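Local structure of proline iminopeptidase (Streptomyces halstedii, 3WMR) at residues A153-L159 / L242-E248; L52-P56 / S126-G132; R201-R205 / R264-A268; S58-L64 / R211-T216; T26-G30 / N109-L114. The protein probably hydrolyses amide bonds at the N-terminal end of its substrates, as an alpha/beta hydrolase of peptidase family S33 whose hydrophobic tunnel accommodates polyketide substrates. All coordinates share one frame; numbering follows the deposited sequence.

Interaction 1 of 5, residues A153-L159 / L242-E248; sequences ASMKIWL and LRDWSVE. With P4G (1-ethoxy-2-(2-ethoxyethoxy)ethane), chain E.
K156 and D244 form a salt bridge at the outer edge of the contact, NZ lying 2.7 Å from OD1 and meeting it from above the carboxylate plane. The long lysine chain suits this place: it runs straight out from the helix and bends only at its last torsion (chi4 -63°), which turns the ammonium group onto the aspartate. Two backbone bonds bracket S154 and S246 in a single beta bridge. V247 N reaches A153 O at 2.9 Å and M155 N reaches W245 O at 2.8 Å, both nearly straight. S154 is also the N-cap of helix 155-166: its OG accepts weak bonds from K156 N and I157 N, and a water links it to E248 OE1. S246 OG closes an ST turn with E248 N. M155 lays CB and CG against L242 O, while L159 CD1 sits over one face of the R243 guanidinium, 3.5 Å from NH1, which is hydrogen-bonded to V238 O. The W245 ring lies between L242 CD2 and V247 CG1, and its NE1 gives a weak bond to ether O2 of the bound P4G. Main-chain bonding thus ties the helix start to a loop that also lines this ligand pocket.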
# COMPACT_ATOMS: atom_id res chain seq x y z
N ALA A 153 -6.30 0.15 -9.70
CA ALA A 153 -5.51 0.18 -10.95
C ALA A 153 -5.40 1.59 -11.52
O ALA A 153 -4.54 1.87 -12.35
CB ALA A 153 -6.12 -0.74 -11.99
N SER A 154 -6.28 2.48 -11.06
CA SER A 154 -6.34 3.86 -11.57
C SER A 154 -6.87 4.81 -10.51
O SER A 154 -7.93 4.58 -9.95
CB SER A 154 -7.27 3.92 -12.76
OG SER A 154 -7.58 5.27 -13.10
N MET A 155 -6.17 5.90 -10.28
CA MET A 155 -6.68 6.93 -9.38
C MET A 155 -7.89 7.67 -9.95
O MET A 155 -8.66 8.27 -9.19
CB MET A 155 -5.56 7.91 -8.99
CG MET A 155 -4.40 7.24 -8.28
SD MET A 155 -4.84 6.08 -6.96
CE MET A 155 -5.50 7.20 -5.68
N LYS A 156 -8.08 7.61 -11.27
CA LYS A 156 -9.30 8.17 -11.87
C LYS A 156 -10.53 7.38 -11.46
O LYS A 156 -11.54 7.96 -11.02
CB LYS A 156 -9.23 8.18 -13.40
CG LYS A 156 -8.25 9.18 -13.94
CD LYS A 156 -8.33 9.26 -15.47
CE LYS A 156 -7.21 10.11 -16.02
NZ LYS A 156 -7.31 11.53 -15.55
N ILE A 157 -10.45 6.06 -11.60
CA ILE A 157 -11.53 5.19 -11.18
C ILE A 157 -11.69 5.32 -9.65
O ILE A 157 -12.80 5.34 -9.14
CB ILE A 157 -11.28 3.72 -11.57
CG1 ILE A 157 -11.20 3.56 -13.09
CG2 ILE A 157 -12.41 2.85 -11.04
CD1 ILE A 157 -10.72 2.19 -13.54
N TRP A 158 -10.57 5.42 -8.93
CA TRP A 158 -10.60 5.63 -7.47
C TRP A 158 -11.48 6.83 -7.14
O TRP A 158 -12.44 6.69 -6.41
CB TRP A 158 -9.18 5.83 -6.93
CG TRP A 158 -9.06 6.02 -5.41
CD1 TRP A 158 -9.04 7.20 -4.75
CD2 TRP A 158 -8.85 5.00 -4.43
NE1 TRP A 158 -8.84 6.99 -3.42
CE2 TRP A 158 -8.75 5.64 -3.18
CE3 TRP A 158 -8.76 3.61 -4.47
CZ2 TRP A 158 -8.56 4.95 -1.99
CZ3 TRP A 158 -8.57 2.90 -3.27
CH2 TRP A 158 -8.47 3.57 -2.06
N LEU A 159 -11.19 7.99 -7.74
CA LEU A 159 -11.96 9.20 -7.45
C LEU A 159 -13.44 9.09 -7.82
O LEU A 159 -14.28 9.62 -7.11
CB LEU A 159 -11.33 10.45 -8.06
CG LEU A 159 -10.18 11.01 -7.22
CD1 LEU A 159 -9.44 12.11 -7.98
CD2 LEU A 159 -10.69 11.52 -5.87
N LEU A 242 -0.61 12.34 -7.90
CA LEU A 242 -1.05 11.06 -8.48
C LEU A 242 -2.52 11.02 -8.88
O LEU A 242 -3.03 10.00 -9.33
CB LEU A 242 -0.71 9.88 -7.56
CG LEU A 242 0.78 9.64 -7.29
CD1 LEU A 242 0.96 8.42 -6.40
CD2 LEU A 242 1.62 9.48 -8.57
N ARG A 243 -3.19 12.16 -8.75
CA ARG A 243 -4.62 12.31 -9.02
C ARG A 243 -5.13 11.68 -10.32
O ARG A 243 -6.22 11.08 -10.33
CB ARG A 243 -4.94 13.81 -9.03
CG ARG A 243 -6.36 14.16 -9.38
CD ARG A 243 -6.57 15.65 -9.21
NE ARG A 243 -7.92 16.03 -9.61
CZ ARG A 243 -9.00 15.96 -8.83
NH1 ARG A 243 -8.93 15.54 -7.55
NH2 ARG A 243 -10.18 16.35 -9.33
N ASP A 244 -4.39 11.83 -11.41
CA ASP A 244 -4.81 11.30 -12.71
C ASP A 244 -4.10 9.99 -13.07
O ASP A 244 -4.27 9.45 -14.16
CB ASP A 244 -4.57 12.37 -13.80
CG ASP A 244 -5.54 13.55 -13.67
OD1 ASP A 244 -6.77 13.32 -13.66
OD2 ASP A 244 -5.09 14.71 -13.57
N TRP A 245 -3.32 9.44 -12.14
CA TRP A 245 -2.41 8.36 -12.49
C TRP A 245 -3.09 6.98 -12.59
O TRP A 245 -3.89 6.59 -11.73
CB TRP A 245 -1.27 8.33 -11.49
CG TRP A 245 -0.20 7.36 -11.81
CD1 TRP A 245 0.52 7.26 -12.97
CD2 TRP A 245 0.31 6.35 -10.94
NE1 TRP A 245 1.43 6.24 -12.88
CE2 TRP A 245 1.33 5.66 -11.64
CE3 TRP A 245 0.01 5.95 -9.62
CZ2 TRP A 245 2.04 4.61 -11.08
CZ3 TRP A 245 0.72 4.90 -9.06
CH2 TRP A 245 1.72 4.24 -9.79
N SER A 246 -2.73 6.25 -13.64
CA SER A 246 -3.23 4.89 -13.87
C SER A 246 -2.08 3.96 -14.22
O SER A 246 -1.16 4.36 -14.95
CB SER A 246 -4.23 4.90 -15.01
OG SER A 246 -4.68 3.59 -15.29
N VAL A 247 -2.13 2.72 -13.73
CA VAL A 247 -1.14 1.69 -14.14
C VAL A 247 -1.68 0.70 -15.19
O VAL A 247 -0.98 -0.26 -15.57
CB VAL A 247 -0.55 0.91 -12.92
CG1 VAL A 247 0.13 1.88 -11.96
CG2 VAL A 247 -1.62 0.09 -12.20
N GLU A 248 -2.89 0.95 -15.69
CA GLU A 248 -3.59 0.02 -16.56
C GLU A 248 -2.75 -0.36 -17.79
O GLU A 248 -2.82 -1.50 -18.26
CB GLU A 248 -4.92 0.61 -17.01
CG GLU A 248 -5.96 0.79 -15.91
CD GLU A 248 -7.07 1.73 -16.32
OE1 GLU A 248 -6.85 2.96 -16.34
OE2 GLU A 248 -8.18 1.26 -16.64
C8 P4G E . 1.19 11.15 -12.46
C7 P4G E . 1.93 10.54 -13.63
O4 P4G E . 3.19 9.97 -13.23
C6 P4G E . 3.94 9.46 -14.35
C5 P4G E . 5.07 8.52 -13.92
O3 P4G E . 4.72 7.16 -14.20
C4 P4G E . 5.81 6.26 -14.34
C3 P4G E . 5.29 4.82 -14.39
O2 P4G E . 3.87 4.77 -14.62
C2 P4G E . 3.47 3.77 -15.56
C1 P4G E . 1.97 3.83 -15.76
O HOH W 1 -8.17 5.19 -15.63

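Interaction 2 of 5, residues L52-P56 / S126-G132; sequences LHGGP and SWGGMLG
W127 and P56 make the main apolar contact, a CH-pi interaction in which the proline ring lies across one face of the indole. P56 CG stands 3.7 Å from the centroid of the five-membered ring, 20° off its normal, and a cis peptide bond precedes the proline; L131 CB covers the opposite face. L52 is the second apolar piece: its CD1 touches G132 CA at 3.5 Å, a close approach that a residue without a side chain permits. Carbonyl oxygens and glycine CA atoms make close, weakly polar contacts. G128 CA points a hydrogen at L52 O over 3.6 Å, at 172°, and H53 O lies 3.2 Å from W127 CD1. Q81 hydrogen-bonds both W127 NE1 and H53 O. G54 CA passes S126 OG at 3.6 Å, where a side chain would collide with the hydroxyl. The tight turn at S126, the predicted nucleophile, between strand 120-125 and helix 127-137 fits the nucleophile elbow of alpha/beta hydrolases, here packed against the glycine-rich loop after strand 49-52.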
# COMPACT_ATOMS: atom_id res chain seq x y z
N LEU A 52 5.46 -3.68 0.07
CA LEU A 52 5.42 -2.28 -0.32
C LEU A 52 4.23 -1.61 0.37
O LEU A 52 3.07 -1.91 0.05
CB LEU A 52 5.28 -2.14 -1.84
CG LEU A 52 6.13 -3.13 -2.66
CD1 LEU A 52 5.85 -2.94 -4.14
CD2 LEU A 52 7.61 -2.97 -2.36
N HIS A 53 4.51 -0.68 1.28
CA HIS A 53 3.44 0.08 1.95
C HIS A 53 2.78 1.10 1.03
O HIS A 53 3.30 1.45 -0.06
CB HIS A 53 3.95 0.74 3.24
CG HIS A 53 4.92 1.86 3.03
ND1 HIS A 53 4.60 3.03 2.37
CD2 HIS A 53 6.21 2.00 3.43
CE1 HIS A 53 5.64 3.84 2.38
NE2 HIS A 53 6.63 3.23 3.00
N GLY A 54 1.63 1.59 1.48
CA GLY A 54 0.80 2.54 0.75
C GLY A 54 1.18 4.00 0.92
O GLY A 54 2.32 4.32 1.26
N GLY A 55 0.19 4.87 0.72
CA GLY A 55 0.40 6.32 0.65
C GLY A 55 0.27 6.84 -0.78
O GLY A 55 -0.84 6.98 -1.29
N PRO A 56 1.39 7.18 -1.45
CA PRO A 56 2.78 7.20 -0.97
C PRO A 56 2.92 8.02 0.32
O PRO A 56 2.06 8.85 0.61
CB PRO A 56 3.53 7.90 -2.09
CG PRO A 56 2.68 7.82 -3.30
CD PRO A 56 1.26 7.61 -2.85
N SER A 126 -2.23 -0.92 -1.23
CA SER A 126 -2.62 0.47 -1.59
C SER A 126 -1.72 0.97 -2.72
O SER A 126 -1.47 0.23 -3.68
CB SER A 126 -2.63 1.38 -0.33
OG SER A 126 -2.52 2.79 -0.58
N TRP A 127 -1.23 2.20 -2.62
CA TRP A 127 -0.18 2.69 -3.52
C TRP A 127 0.92 1.66 -3.84
O TRP A 127 1.38 1.55 -4.99
CB TRP A 127 0.44 4.01 -2.97
CG TRP A 127 1.93 4.11 -3.12
CD1 TRP A 127 2.87 3.82 -2.20
CD2 TRP A 127 2.64 4.51 -4.30
NE1 TRP A 127 4.13 4.01 -2.71
CE2 TRP A 127 4.01 4.46 -4.00
CE3 TRP A 127 2.24 4.93 -5.57
CZ2 TRP A 127 5.00 4.78 -4.94
CZ3 TRP A 127 3.22 5.26 -6.52
CH2 TRP A 127 4.58 5.19 -6.18
N GLY A 128 1.35 0.92 -2.83
CA GLY A 128 2.38 -0.10 -2.97
C GLY A 128 2.04 -1.18 -3.97
O GLY A 128 2.93 -1.75 -4.61
N GLY A 129 0.75 -1.48 -4.12
CA GLY A 129 0.28 -2.42 -5.11
C GLY A 129 0.40 -1.83 -6.51
O GLY A 129 0.59 -2.57 -7.48
N MET A 130 0.27 -0.51 -6.62
CA MET A 130 0.43 0.18 -7.91
C MET A 130 1.90 0.23 -8.31
O MET A 130 2.25 -0.02 -9.49
CB MET A 130 -0.18 1.60 -7.86
CG MET A 130 -1.66 1.63 -7.50
SD MET A 130 -2.39 3.27 -7.46
CE MET A 130 -2.79 3.52 -9.20
N LEU A 131 2.75 0.61 -7.36
CA LEU A 131 4.21 0.53 -7.50
C LEU A 131 4.64 -0.89 -7.85
O LEU A 131 5.40 -1.11 -8.81
CB LEU A 131 4.90 1.02 -6.21
CG LEU A 131 6.44 0.99 -6.17
CD1 LEU A 131 7.02 1.91 -7.23
CD2 LEU A 131 6.98 1.36 -4.80
N GLY A 132 4.16 -1.88 -7.08
CA GLY A 132 4.45 -3.29 -7.38
C GLY A 132 4.11 -3.69 -8.81
O GLY A 132 4.86 -4.44 -9.44

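Interaction 3 of 5, residues R201-R205 / R264-A268; sequences RHVCR and RHDEA
H265 O is approached by two C-H groups of H202: CD2 at the edge of the imidazole, 3.1 Å away and near the ring plane, and CA at 3.3 Å. The one conventional hydrogen bond across the contact has E267 N donating to H202 O at 3.2 Å, with the donor tilted from the carbonyl plane. Beside it the R205 guanidinium lies flat on the H265 ring, centres 3.6 Å apart and planes at 12°, CZ sitting over the ring toward its rim. Arginine suits this place because its planar end can stack and bond at once: a bend at chi3 (83°) brings NH1 to a lone pair of R201 O, in the plane of both groups, at 2.9 Å, which fixes the rotation of the guanidinium. E267 lays its carboxylate against V203 CG2, which is 3.4 Å from OE1. D266, predicted to be an active-site residue, closes an Asx turn by accepting from A268 N with OD1, the atom that also bonds H293 ND1, while OD2 takes G263 N. The contact joins the end of helix 189-202 to the loop after strand 258-263, with helix 155-166 against H202 and E267 and helix 211-222 against V203.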
# COMPACT_ATOMS: atom_id res chain seq x y z
N ARG A 201 -15.94 2.98 7.77
CA ARG A 201 -16.62 2.01 6.90
C ARG A 201 -15.66 1.30 5.96
O ARG A 201 -15.79 0.09 5.72
CB ARG A 201 -17.69 2.68 6.05
CG ARG A 201 -18.86 3.23 6.83
CD ARG A 201 -19.89 3.81 5.87
NE ARG A 201 -21.02 4.44 6.55
CZ ARG A 201 -22.08 4.93 5.93
NH1 ARG A 201 -22.17 4.87 4.60
NH2 ARG A 201 -23.05 5.49 6.63
N HIS A 202 -14.75 2.09 5.38
CA HIS A 202 -13.98 1.65 4.21
C HIS A 202 -12.45 1.63 4.38
O HIS A 202 -11.76 1.12 3.49
CB HIS A 202 -14.33 2.53 3.00
CG HIS A 202 -15.80 2.64 2.75
ND1 HIS A 202 -16.50 3.81 2.95
CD2 HIS A 202 -16.71 1.74 2.32
CE1 HIS A 202 -17.78 3.62 2.67
NE2 HIS A 202 -17.93 2.37 2.29
N VAL A 203 -11.91 2.13 5.49
CA VAL A 203 -10.44 2.15 5.65
C VAL A 203 -9.97 1.21 6.77
O VAL A 203 -9.07 0.40 6.56
CB VAL A 203 -9.89 3.57 5.86
CG1 VAL A 203 -8.41 3.54 6.15
CG2 VAL A 203 -10.14 4.44 4.62
N CYS A 204 -10.57 1.36 7.95
CA CYS A 204 -10.28 0.50 9.08
C CYS A 204 -11.51 0.42 9.98
O CYS A 204 -11.84 1.38 10.69
CB CYS A 204 -9.09 1.03 9.90
SG CYS A 204 -8.63 -0.05 11.29
N ARG A 205 -12.19 -0.71 9.92
CA ARG A 205 -13.40 -0.91 10.70
C ARG A 205 -13.14 -1.19 12.19
O ARG A 205 -14.08 -1.20 12.99
CB ARG A 205 -14.24 -2.02 10.07
CG ARG A 205 -14.77 -1.62 8.70
CD ARG A 205 -15.12 -2.80 7.84
NE ARG A 205 -16.44 -3.34 8.13
CZ ARG A 205 -17.59 -2.81 7.71
NH1 ARG A 205 -17.62 -1.69 7.01
NH2 ARG A 205 -18.73 -3.40 8.04
N ARG A 264 -14.39 -6.68 1.29
CA ARG A 264 -15.73 -6.45 0.75
C ARG A 264 -16.13 -4.97 0.90
O ARG A 264 -16.72 -4.39 -0.01
CB ARG A 264 -16.76 -7.38 1.43
CG ARG A 264 -18.23 -7.22 1.00
CD ARG A 264 -18.43 -7.30 -0.52
NE ARG A 264 -18.38 -8.67 -1.06
CZ ARG A 264 -18.08 -9.01 -2.32
NH1 ARG A 264 -17.76 -8.09 -3.24
NH2 ARG A 264 -18.08 -10.29 -2.67
N HIS A 265 -15.75 -4.38 2.03
CA HIS A 265 -16.07 -2.98 2.36
C HIS A 265 -14.96 -1.98 1.97
O HIS A 265 -15.01 -0.82 2.35
CB HIS A 265 -16.37 -2.89 3.86
CG HIS A 265 -17.41 -3.86 4.33
ND1 HIS A 265 -17.14 -4.89 5.20
CD2 HIS A 265 -18.73 -3.97 4.01
CE1 HIS A 265 -18.24 -5.59 5.41
NE2 HIS A 265 -19.22 -5.05 4.71
N ASP A 266 -13.98 -2.45 1.20
CA ASP A 266 -12.79 -1.68 0.86
C ASP A 266 -13.12 -0.43 0.04
O ASP A 266 -13.94 -0.48 -0.88
CB ASP A 266 -11.84 -2.59 0.06
CG ASP A 266 -10.38 -2.16 0.11
OD1 ASP A 266 -10.04 -0.95 0.23
OD2 ASP A 266 -9.55 -3.10 -0.03
N GLU A 267 -12.50 0.69 0.39
CA GLU A 267 -12.43 1.86 -0.52
C GLU A 267 -11.86 1.48 -1.90
O GLU A 267 -12.20 2.09 -2.92
CB GLU A 267 -11.62 2.99 0.10
CG GLU A 267 -10.28 2.60 0.69
CD GLU A 267 -9.48 3.78 1.16
OE1 GLU A 267 -10.04 4.89 1.30
OE2 GLU A 267 -8.27 3.61 1.40
N ALA A 268 -10.96 0.49 -1.91
CA ALA A 268 -10.50 -0.13 -3.15
C ALA A 268 -11.58 -1.10 -3.60
O ALA A 268 -11.54 -2.31 -3.30
CB ALA A 268 -9.16 -0.83 -2.94

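Interaction 4 of 5, residues S58-L64 / R211-T216; sequences STHDYLL and RDFAAT
T216 OG1 is the hub of this contact, surrounded by groups of the 58-64 loop. Y62 N donates to it at 3.0 Å and 152°, and T59 OG1 lies 2.7 Å away, with T59 O a longer, weak alternative. A threonine suits the spot, since its hydroxyl can accept and donate at the same point while the helix presents it to the loop. T59 OG1 in turn gives its proton to D61 OD2 at 2.7 Å, on the anti side of the carboxylate; chi1 of 64° sets this hydroxyl between the T59 backbone N and carbonyl carbon, where it faces both D61 and T216. T59 N, by contrast, is buried by the contact and has no partner in the model. The loop follows strand 49-52 of the alpha/beta hydrolase sheet, and helix 211-222 packs against it; the Y62 side chain comes within about 5 Å of that of the predicted nucleophile S126. The hydroxyl of Y62 is bonded to Q125 and to G54 N. On the outer side, R211 and D212 form a salt bridge, NH2 to OD1 at 2.7 Å, and one water bridges R211 NH2 to D61 OD1. A second water donates to Y62 O and D212 OD2. L64 packs its CB against the same carboxylate, 3.7 Å from D212 OD2.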
# COMPACT_ATOMS: atom_id res chain seq x y z
N SER A 58 3.34 6.75 3.48
CA SER A 58 2.93 6.03 4.67
C SER A 58 4.19 5.35 5.23
O SER A 58 5.32 5.74 4.88
CB SER A 58 1.82 5.05 4.30
OG SER A 58 1.35 4.37 5.43
N THR A 59 4.04 4.38 6.12
CA THR A 59 5.18 3.64 6.63
C THR A 59 4.83 2.16 6.72
O THR A 59 3.67 1.77 6.54
CB THR A 59 5.65 4.17 8.01
OG1 THR A 59 4.62 3.99 9.00
CG2 THR A 59 6.04 5.64 7.92
N HIS A 60 5.84 1.34 6.99
CA HIS A 60 5.67 -0.11 7.08
C HIS A 60 4.85 -0.55 8.29
O HIS A 60 4.39 -1.69 8.34
CB HIS A 60 7.03 -0.80 7.22
CG HIS A 60 7.57 -0.78 8.63
ND1 HIS A 60 8.20 0.32 9.17
CD2 HIS A 60 7.54 -1.71 9.61
CE1 HIS A 60 8.53 0.06 10.42
NE2 HIS A 60 8.14 -1.16 10.71
N ASP A 61 4.71 0.34 9.27
CA ASP A 61 4.25 -0.04 10.62
C ASP A 61 2.91 -0.75 10.63
O ASP A 61 2.76 -1.78 11.28
CB ASP A 61 4.18 1.19 11.54
CG ASP A 61 5.53 1.84 11.74
OD1 ASP A 61 6.14 1.65 12.81
OD2 ASP A 61 5.98 2.55 10.81
N TYR A 62 1.93 -0.21 9.92
CA TYR A 62 0.59 -0.83 9.83
C TYR A 62 0.57 -2.21 9.16
O TYR A 62 -0.43 -2.92 9.22
CB TYR A 62 -0.41 0.12 9.14
CG TYR A 62 -0.33 0.11 7.61
CD1 TYR A 62 0.69 0.76 6.95
CD2 TYR A 62 -1.30 -0.55 6.83
CE1 TYR A 62 0.79 0.75 5.56
CE2 TYR A 62 -1.21 -0.55 5.43
CZ TYR A 62 -0.16 0.09 4.81
OH TYR A 62 -0.03 0.10 3.43
N LEU A 63 1.68 -2.60 8.51
CA LEU A 63 1.79 -3.92 7.89
C LEU A 63 2.47 -4.95 8.79
O LEU A 63 2.72 -6.07 8.34
CB LEU A 63 2.55 -3.83 6.55
CG LEU A 63 1.85 -3.06 5.43
CD1 LEU A 63 2.72 -2.99 4.19
CD2 LEU A 63 0.51 -3.70 5.08
N LEU A 64 2.76 -4.60 10.05
CA LEU A 64 3.59 -5.45 10.93
C LEU A 64 2.96 -6.79 11.27
O LEU A 64 3.66 -7.76 11.49
CB LEU A 64 3.99 -4.72 12.22
CG LEU A 64 5.20 -3.80 12.10
CD1 LEU A 64 5.34 -2.92 13.35
CD2 LEU A 64 6.47 -4.61 11.86
N ARG A 211 -2.87 -0.43 17.13
CA ARG A 211 -1.65 0.36 17.33
C ARG A 211 -0.81 0.50 16.05
O ARG A 211 -0.27 1.57 15.74
CB ARG A 211 -0.78 -0.27 18.41
CG ARG A 211 0.40 0.61 18.83
CD ARG A 211 1.65 -0.23 19.06
NE ARG A 211 2.21 -0.68 17.80
CZ ARG A 211 3.18 -0.07 17.12
NH1 ARG A 211 3.74 1.05 17.58
NH2 ARG A 211 3.59 -0.59 15.96
N ASP A 212 -0.68 -0.61 15.34
CA ASP A 212 0.07 -0.60 14.09
C ASP A 212 -0.52 0.39 13.09
O ASP A 212 0.23 1.08 12.40
CB ASP A 212 0.14 -2.02 13.50
CG ASP A 212 1.02 -2.95 14.32
OD1 ASP A 212 1.86 -2.46 15.10
OD2 ASP A 212 0.87 -4.18 14.18
N PHE A 213 -1.85 0.48 13.03
CA PHE A 213 -2.52 1.44 12.14
C PHE A 213 -2.27 2.87 12.63
O PHE A 213 -1.85 3.75 11.86
CB PHE A 213 -4.02 1.12 12.02
CG PHE A 213 -4.75 2.00 11.02
CD1 PHE A 213 -4.82 1.63 9.67
CD2 PHE A 213 -5.34 3.19 11.41
CE1 PHE A 213 -5.46 2.45 8.74
CE2 PHE A 213 -5.99 4.01 10.48
CZ PHE A 213 -6.05 3.63 9.14
N ALA A 214 -2.46 3.09 13.94
CA ALA A 214 -2.20 4.39 14.54
C ALA A 214 -0.73 4.80 14.38
O ALA A 214 -0.43 5.97 14.05
CB ALA A 214 -2.58 4.36 16.01
N ALA A 215 0.18 3.84 14.56
CA ALA A 215 1.60 4.13 14.41
C ALA A 215 1.88 4.78 13.06
O ALA A 215 2.52 5.84 12.99
CB ALA A 215 2.43 2.88 14.60
N THR A 216 1.39 4.16 11.99
CA THR A 216 1.62 4.71 10.64
C THR A 216 0.92 6.07 10.46
O THR A 216 1.52 7.01 9.92
CB THR A 216 1.21 3.69 9.55
OG1 THR A 216 2.28 2.76 9.34
CG2 THR A 216 0.94 4.38 8.22
O HOH W 2 5.63 0.52 15.02
O HOH W 3 -0.31 -4.68 11.27

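Interaction 5 of 5, residues T26-G30 / N109-L114; sequences TVPFG and NLLNQL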
# COMPACT_ATOMS: atom_id res chain seq x y z
N THR A 26 19.66 0.47 7.70
CA THR A 26 19.44 1.17 6.43
C THR A 26 20.40 0.66 5.38
O THR A 26 21.41 0.04 5.69
CB THR A 26 19.61 2.70 6.56
OG1 THR A 26 20.97 3.02 6.89
CG2 THR A 26 18.67 3.27 7.60
N VAL A 27 20.07 0.94 4.13
CA VAL A 27 20.98 0.72 3.02
C VAL A 27 21.13 2.05 2.28
O VAL A 27 20.20 2.86 2.28
CB VAL A 27 20.48 -0.42 2.09
CG1 VAL A 27 20.26 -1.70 2.89
CG2 VAL A 27 19.20 -0.03 1.36
N PRO A 28 22.31 2.30 1.68
CA PRO A 28 22.44 3.54 0.93
C PRO A 28 21.62 3.48 -0.35
O PRO A 28 21.60 2.46 -1.02
CB PRO A 28 23.94 3.61 0.61
CG PRO A 28 24.36 2.18 0.56
CD PRO A 28 23.52 1.46 1.59
N PHE A 29 20.90 4.56 -0.62
CA PHE A 29 20.18 4.74 -1.87
C PHE A 29 20.72 6.04 -2.43
O PHE A 29 20.25 7.13 -2.07
CB PHE A 29 18.67 4.79 -1.63
CG PHE A 29 17.86 5.14 -2.86
CD1 PHE A 29 18.19 4.61 -4.11
CD2 PHE A 29 16.76 5.97 -2.76
CE1 PHE A 29 17.45 4.92 -5.23
CE2 PHE A 29 16.01 6.29 -3.88
CZ PHE A 29 16.36 5.76 -5.11
N GLY A 30 21.72 5.91 -3.29
CA GLY A 30 22.50 7.05 -3.74
C GLY A 30 22.89 7.92 -2.55
O GLY A 30 23.50 7.45 -1.59
N ASN A 109 16.98 -0.71 -5.86
CA ASN A 109 18.18 -0.55 -5.04
C ASN A 109 18.11 -1.43 -3.80
O ASN A 109 19.09 -2.09 -3.46
CB ASN A 109 18.41 0.92 -4.65
CG ASN A 109 19.57 1.09 -3.67
OD1 ASN A 109 19.38 1.31 -2.47
ND2 ASN A 109 20.78 0.98 -4.18
N LEU A 110 16.95 -1.47 -3.15
CA LEU A 110 16.80 -2.24 -1.91
C LEU A 110 16.95 -3.75 -2.12
O LEU A 110 17.61 -4.44 -1.35
CB LEU A 110 15.45 -1.95 -1.25
CG LEU A 110 15.17 -2.74 0.03
CD1 LEU A 110 16.12 -2.32 1.14
CD2 LEU A 110 13.72 -2.57 0.46
N LEU A 111 16.31 -4.27 -3.17
CA LEU A 111 16.44 -5.68 -3.50
C LEU A 111 17.92 -6.03 -3.76
O LEU A 111 18.39 -7.08 -3.35
CB LEU A 111 15.59 -6.02 -4.73
CG LEU A 111 14.08 -5.85 -4.55
CD1 LEU A 111 13.40 -5.85 -5.91
CD2 LEU A 111 13.48 -6.92 -3.65
N ASN A 112 18.63 -5.12 -4.43
CA ASN A 112 20.05 -5.30 -4.72
C ASN A 112 20.90 -5.29 -3.45
O ASN A 112 21.68 -6.21 -3.23
CB ASN A 112 20.57 -4.24 -5.70
CG ASN A 112 20.01 -4.40 -7.11
OD1 ASN A 112 19.73 -3.42 -7.79
ND2 ASN A 112 19.87 -5.63 -7.55
N GLN A 113 20.72 -4.26 -2.62
CA GLN A 113 21.53 -4.09 -1.40
C GLN A 113 21.33 -5.25 -0.41
O GLN A 113 22.28 -5.68 0.24
CB GLN A 113 21.19 -2.76 -0.69
CG GLN A 113 21.47 -1.49 -1.49
CD GLN A 113 22.95 -1.16 -1.63
OE1 GLN A 113 23.77 -1.48 -0.76
NE2 GLN A 113 23.30 -0.48 -2.71
N LEU A 114 20.11 -5.76 -0.32
CA LEU A 114 19.85 -6.92 0.54
C LEU A 114 20.22 -8.26 -0.12
O LEU A 114 20.09 -9.30 0.52
CB LEU A 114 18.38 -6.96 0.97
CG LEU A 114 17.88 -5.77 1.80
CD1 LEU A 114 16.39 -5.94 2.08
CD2 LEU A 114 18.65 -5.64 3.11
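V27 and Q113 run alongside each other, pointing opposite ways, the valine CB 3.7 Å from the glutamine CB, so that branched carbon lies along aliphatic chain. The valine is placed to use both branches: with chi1 at -56°, CG2 takes the position between the backbone N and the carbonyl carbon and meets L110 CD1 at 3.8 Å, roughly at a right angle, while CG1 looks to L114 CD2 at 4.3 Å. A compact beta-branched residue fits such a place, flat against the helix. Q113 bends at chi2, which brings the end of the side chain beside the P28 ring. At the other end F29 and N109 cross obliquely, their ring and amide planes 35° apart; CB of the asparagine comes within 3.7 Å of F29 CD1. The amide also lies close to P28 O. Strand 26-29 and helix 109-113 run at 123° to each other, their axes 8.8 Å apart at closest approach. Away from the active site, the contact lays strand 23-29, one of the two edge strands, on the end of helix 100-113. Strand 32-39 brings Y36 to V27 and L114, and strand 76-80 packs Y79 on L110 and V77 on L114.

Interaction 2 lies deepest, close to the centre of the chain, and relies on glycine, proline and tryptophan packing. Interactions 1, 3 and 4 surround it at the next level, partly buried: 1 and 3 join backbones by hydrogen bonds, 4 joins its loop to the helix through a threonine hydroxyl, and charged groups lie toward solvent. Interaction 1 touches interaction 2 where W245 meets W127 and M130, and interaction 3 where W158 packs on E267. Interaction 4 meets interaction 2 where H53 packs on S58 and T59, and interaction 3 through F213 on V203. Interactions 2 and 3 carry predicted catalytic residues S126 and D266. Interaction 5 is peripheral, at the sheet's edge, and mixes aliphatic packing with amide side chains.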